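Local coordinates for DUF3829 domain-containing protein (Bacteroides thetaiotaomicron, PDB 3RH3), which is of unknown function but folds as an all-helical DUF3829-like protein and is probably made as a bacterial lipoprotein, at residues E131-K136 against I177-S182; G43-T48 against D123-L128. One frame throughout, in Å; residues are numbered along the deposited sequence.

Contact 1: E131-K136 against I177-S182; sequences ELSEYK and IMNLYS. With EDO (1,2-ethanediol), chain E.
Ser133 and the carboxamide of Asn179 clasp each other through a pair of hydrogen bonds that joins two helices at close quarters, with Ser133 CA 6.7 Å from Asn179 CA, the nearest such pair of the two segments. In the first bond Asn179 ND2 donates to the backbone carbonyl Ser133 O over 3.1 Å; it is nearly straight at 173°, and the acceptor lies in the amide plane. In the second, Ser133 OG donates to Asn179 OD1 at 2.7 Å, coming from above the carbonyl plane. The CG of Asn179 stands anti to its own N (chi1 -172°), which carries the amide across to the other helix. Both amide ends are thus engaged in a buried setting; ND2 also meets Gln137 OE1, and Ser133 OG is bonded to Arg183 NE as well.

OD1 has further, weaker neighbours. Lys136 CE lies 3.3 Å from Asn179 OD1, in one of two modelled conformers, while NZ of that conformer bonds to O2 of a 1,2-ethanediol, probably from the crystallisation liquor, and to Ala33 O. The same O2 reaches Asn179 OD1 weakly. Within 177-182, Ser182 OG bonds back to Asn179 O at 2.9 Å.

This polar bridge ties helix 115-154 to helix 161-181. On the first, Leu132 and Tyr135 lean on helix 79-111; on the second, Ile177, Met178 and Tyr181 pack against helices 189-207, 216-240 and 247-257.

Contact 2: G43-T48 against D123-L128; sequences GYMEQT and DENYKL. With EDO (1,2-ethanediol), chain D.
A very short hydrogen bond, Tyr126 OH to Glu46 OE2 at 2.5 Å, is the striking feature here, although its exact length should be taken with caution at 2.1 Å resolution. The carboxylate oxygen sits at the hydroxyl edge of the tyrosine, in the ring plane, while the carboxylate as a whole is turned 58° from that plane. Glu46 gets there by directing CG beside its backbone N (chi1 -74°) and then running out extended, so its aliphatic part also passes the phenol: CG is 3.2 Å from Tyr126 OH.

The acceptor oxygen is shared. A 1,2-ethanediol, probably picked up from the crystallisation liquor, donates from O1 to Glu46 OE2 at 3.2 Å and is itself anchored by Tyr245 O and His185 N. The other oxygen, OE1, forms a salt bridge with Lys184, which would be expected to favour a charged carboxylate. His185 stacks on the Tyr126 ring, which would limit its rotation.

A second touch, less polar, lies beside the first. Selenomethionine Met45 meets Asn125 at about a right angle, its SE 3.6 Å from Asn125 ND2 and its CE 4.1 Å from Asn125 CB. The amide of Asn125 is committed to helix 79-111, with ND2 bonded to Phe99 O and OD1 to Asn102 ND2, and Met45 rests on Phe103 and Phe106 of that same helix.

Between 43-48 and 123-128 the CA atoms come no closer than 9.1 Å (Met45 to Asn125), so side chains make this contact: a van der Waals touch of the selenomethionine on an amide beside a hydrogen-bonded pair. Leu42, just before, also touches Asn125 and Tyr126. This is ordinary helix-helix packing in an all-alpha fold, helix 35-46 lying against helices 79-111 and 115-154.

In the fold
Helix 115-154 is common to both contacts: their segments on it, 123-128 and 131-136, follow one another with two residues between, and the contacts lie about 16 Å apart between centres. Along the chain both segments of contact 2 precede those of contact 1. Contact 2, its centre about 22 Å from the centre of the chain, brings back helix 35-46 and lies within the DUF6845 region. Contact 1, its centre about 7 Å from that of the chain, joins this region to the DUF3829-like C-terminal domain through helix 161-181. One long helix thus serves packing within the N-terminal part and also its junction with the C-terminal helices.

Contact 1: E131-K136 against I177-S182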
# COMPACT_ATOMS: atom_id res chain seq x y z
N GLU A 131 -8.46 -9.85 3.90
CA GLU A 131 -8.89 -10.01 2.49
C GLU A 131 -8.85 -8.66 1.77
O GLU A 131 -8.25 -8.56 0.70
CB GLU A 131 -10.28 -10.63 2.41
CG GLU A 131 -10.32 -12.11 2.76
CD GLU A 131 -11.57 -12.84 2.34
OE1 GLU A 131 -11.83 -12.92 1.11
OE2 GLU A 131 -12.28 -13.37 3.22
N LEU A 132 -9.39 -7.60 2.41
CA LEU A 132 -9.40 -6.24 1.86
C LEU A 132 -7.97 -5.72 1.63
O LEU A 132 -7.69 -5.10 0.59
CB LEU A 132 -10.17 -5.31 2.81
CG LEU A 132 -10.48 -3.90 2.30
CD1 LEU A 132 -11.53 -3.92 1.21
CD2 LEU A 132 -11.08 -3.09 3.39
N SER A 133 -7.08 -6.00 2.59
CA SER A 133 -5.68 -5.62 2.54
C SER A 133 -4.95 -6.36 1.42
O SER A 133 -4.15 -5.75 0.71
CB SER A 133 -5.03 -5.87 3.90
OG SER A 133 -3.74 -5.29 3.90
N GLU A 134 -5.23 -7.68 1.25
CA GLU A 134 -4.65 -8.52 0.21
C GLU A 134 -5.07 -8.04 -1.17
O GLU A 134 -4.21 -7.95 -2.05
CB GLU A 134 -5.03 -10.01 0.42
CG GLU A 134 -4.21 -10.66 1.52
CD GLU A 134 -4.58 -12.04 2.03
OE1 GLU A 134 -5.76 -12.45 1.89
OE2 GLU A 134 -3.70 -12.70 2.63
N TYR A 135 -6.37 -7.72 -1.39
CA TYR A 135 -6.86 -7.23 -2.67
C TYR A 135 -6.14 -5.94 -3.09
O TYR A 135 -5.69 -5.83 -4.24
CB TYR A 135 -8.38 -7.01 -2.65
CG TYR A 135 -9.16 -8.29 -2.82
CD1 TYR A 135 -8.94 -9.12 -3.92
CD2 TYR A 135 -10.16 -8.65 -1.93
CE1 TYR A 135 -9.68 -10.30 -4.10
CE2 TYR A 135 -10.91 -9.81 -2.10
CZ TYR A 135 -10.66 -10.64 -3.18
OH TYR A 135 -11.41 -11.78 -3.33
N LYS A 136 -5.99 -5.01 -2.12
CA LYS A 136 -5.30 -3.76 -2.32
C LYS A 136 -3.84 -4.04 -2.71
O LYS A 136 -3.33 -3.43 -3.66
CB LYS A 136 -5.39 -2.91 -1.04
CG LYS A 136 -4.84 -1.49 -1.19
CD LYS A 136 -5.15 -0.60 0.02
CE LYS A 136 -4.44 -1.02 1.28
NZ LYS A 136 -4.54 0.00 2.36
N ILE A 177 5.16 -2.90 2.69
CA ILE A 177 5.52 -3.30 4.07
C ILE A 177 4.48 -2.75 5.07
O ILE A 177 4.06 -3.49 5.98
CB ILE A 177 6.97 -2.87 4.45
CG1 ILE A 177 7.99 -3.56 3.53
CG2 ILE A 177 7.27 -3.21 5.91
CD1 ILE A 177 9.34 -2.91 3.46
N MSE A 178 4.07 -1.46 4.89
CA MSE A 178 3.09 -0.83 5.78
C MSE A 178 1.75 -1.53 5.66
O MSE A 178 1.11 -1.78 6.68
CB MSE A 178 2.98 0.67 5.49
CG MSE A 178 4.18 1.45 6.09
SE MSE A 178 4.09 1.47 8.04
CE MSE A 178 2.93 2.97 8.19
N ASN A 179 1.37 -1.91 4.44
CA ASN A 179 0.14 -2.65 4.19
C ASN A 179 0.15 -4.01 4.91
O ASN A 179 -0.85 -4.37 5.53
CB ASN A 179 -0.10 -2.86 2.69
CG ASN A 179 -1.44 -3.45 2.37
OD1 ASN A 179 -2.47 -3.07 2.92
ND2 ASN A 179 -1.46 -4.46 1.54
N LEU A 180 1.28 -4.72 4.86
CA LEU A 180 1.44 -6.00 5.54
C LEU A 180 1.43 -5.84 7.05
O LEU A 180 0.87 -6.68 7.76
CB LEU A 180 2.72 -6.72 5.08
CG LEU A 180 2.68 -7.23 3.62
CD1 LEU A 180 4.09 -7.46 3.07
CD2 LEU A 180 1.77 -8.45 3.48
N TYR A 181 2.05 -4.75 7.54
CA TYR A 181 2.08 -4.48 8.96
C TYR A 181 0.68 -4.07 9.48
O TYR A 181 0.28 -4.55 10.54
CB TYR A 181 3.11 -3.39 9.28
CG TYR A 181 3.13 -3.08 10.76
CD1 TYR A 181 3.79 -3.92 11.66
CD2 TYR A 181 2.41 -2.00 11.28
CE1 TYR A 181 3.69 -3.73 13.03
CE2 TYR A 181 2.35 -1.76 12.65
CZ TYR A 181 3.02 -2.61 13.52
OH TYR A 181 2.90 -2.41 14.87
N SER A 182 -0.04 -3.21 8.73
CA SER A 182 -1.34 -2.61 9.07
C SER A 182 -2.50 -3.60 9.37
O SER A 182 -3.61 -3.16 9.63
CB SER A 182 -1.78 -1.69 7.93
OG SER A 182 -2.47 -2.35 6.87
C1 EDO E . -7.42 -2.67 5.46
O1 EDO E . -7.92 -3.99 5.75
C2 EDO E . -6.82 -2.56 4.06
O2 EDO E . -5.40 -2.36 4.16

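Contact 2: G43-T48 against D123-L128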
# COMPACT_ATOMS: atom_id res chain seq x y z
N GLY A 43 -11.25 -2.04 16.16
CA GLY A 43 -10.98 -1.56 17.51
C GLY A 43 -12.27 -1.33 18.27
O GLY A 43 -12.40 -1.79 19.41
N TYR A 44 -13.27 -0.69 17.61
CA TYR A 44 -14.58 -0.43 18.19
C TYR A 44 -15.27 -1.75 18.57
O TYR A 44 -15.82 -1.86 19.66
CB TYR A 44 -15.47 0.40 17.25
CG TYR A 44 -16.75 0.88 17.90
CD1 TYR A 44 -17.89 0.08 17.90
CD2 TYR A 44 -16.81 2.11 18.54
CE1 TYR A 44 -19.07 0.51 18.52
CE2 TYR A 44 -17.98 2.54 19.17
CZ TYR A 44 -19.11 1.74 19.15
OH TYR A 44 -20.26 2.17 19.77
N MSE A 45 -15.21 -2.75 17.66
CA MSE A 45 -15.84 -4.06 17.83
C MSE A 45 -15.18 -4.94 18.90
O MSE A 45 -15.75 -5.97 19.27
CB MSE A 45 -15.88 -4.80 16.51
CG MSE A 45 -16.77 -4.12 15.49
SE MSE A 45 -16.57 -4.96 13.77
CE MSE A 45 -17.67 -6.54 14.04
N GLU A 46 -13.99 -4.55 19.38
CA GLU A 46 -13.25 -5.26 20.43
C GLU A 46 -13.64 -4.75 21.80
O GLU A 46 -13.57 -5.52 22.77
CB GLU A 46 -11.75 -5.08 20.24
CG GLU A 46 -11.17 -5.89 19.10
CD GLU A 46 -9.74 -5.53 18.72
OE1 GLU A 46 -9.28 -4.43 19.10
OE2 GLU A 46 -9.08 -6.35 18.05
N GLN A 47 -14.04 -3.46 21.88
CA GLN A 47 -14.42 -2.76 23.12
C GLN A 47 -15.51 -3.52 23.87
O GLN A 47 -16.63 -3.66 23.38
CB GLN A 47 -14.84 -1.29 22.86
CG GLN A 47 -13.85 -0.44 22.04
CD GLN A 47 -12.51 -0.21 22.69
OE1 GLN A 47 -12.33 0.72 23.49
NE2 GLN A 47 -11.51 -1.02 22.33
N THR A 48 -15.11 -4.05 25.04
CA THR A 48 -15.93 -4.83 25.98
C THR A 48 -16.72 -3.84 26.86
O THR A 48 -16.42 -3.66 28.05
CB THR A 48 -15.03 -5.80 26.79
OG1 THR A 48 -13.92 -5.08 27.33
CG2 THR A 48 -14.54 -6.98 25.95
N ASP A 123 -15.13 -11.89 14.54
CA ASP A 123 -14.33 -12.97 13.96
C ASP A 123 -14.36 -12.90 12.43
O ASP A 123 -13.30 -13.03 11.80
CB ASP A 123 -14.82 -14.34 14.44
CG ASP A 123 -13.73 -15.39 14.41
OD1 ASP A 123 -12.92 -15.44 15.37
OD2 ASP A 123 -13.65 -16.13 13.40
N GLU A 124 -15.54 -12.63 11.83
CA GLU A 124 -15.72 -12.47 10.39
C GLU A 124 -14.98 -11.23 9.88
O GLU A 124 -14.25 -11.31 8.89
CB GLU A 124 -17.21 -12.38 10.02
N ASN A 125 -15.13 -10.09 10.59
CA ASN A 125 -14.54 -8.83 10.20
C ASN A 125 -13.02 -8.84 10.28
O ASN A 125 -12.41 -8.14 9.47
CB ASN A 125 -15.16 -7.65 10.93
CG ASN A 125 -16.33 -7.11 10.13
OD1 ASN A 125 -16.86 -7.79 9.25
ND2 ASN A 125 -16.68 -5.84 10.31
N TYR A 126 -12.40 -9.68 11.17
CA TYR A 126 -10.95 -9.86 11.22
C TYR A 126 -10.45 -10.49 9.91
O TYR A 126 -9.50 -9.99 9.30
CB TYR A 126 -10.52 -10.76 12.39
CG TYR A 126 -10.49 -10.13 13.76
CD1 TYR A 126 -9.95 -8.86 13.96
CD2 TYR A 126 -10.87 -10.86 14.88
CE1 TYR A 126 -9.86 -8.30 15.23
CE2 TYR A 126 -10.76 -10.32 16.16
CZ TYR A 126 -10.27 -9.04 16.33
OH TYR A 126 -10.20 -8.52 17.59
N LYS A 127 -11.13 -11.57 9.46
CA LYS A 127 -10.82 -12.26 8.21
C LYS A 127 -11.04 -11.33 6.99
O LYS A 127 -10.19 -11.27 6.10
CB LYS A 127 -11.66 -13.54 8.08
N LEU A 128 -12.15 -10.57 6.99
CA LEU A 128 -12.47 -9.66 5.89
C LEU A 128 -11.46 -8.51 5.76
O LEU A 128 -11.13 -8.13 4.64
CB LEU A 128 -13.89 -9.11 5.99
CG LEU A 128 -15.01 -10.12 5.70
CD1 LEU A 128 -16.33 -9.64 6.25
CD2 LEU A 128 -15.13 -10.44 4.22
C1 EDO D . -5.03 -6.12 18.12
O1 EDO D . -6.02 -6.90 17.44
C2 EDO D . -3.96 -5.58 17.16
O2 EDO D . -3.09 -6.57 16.57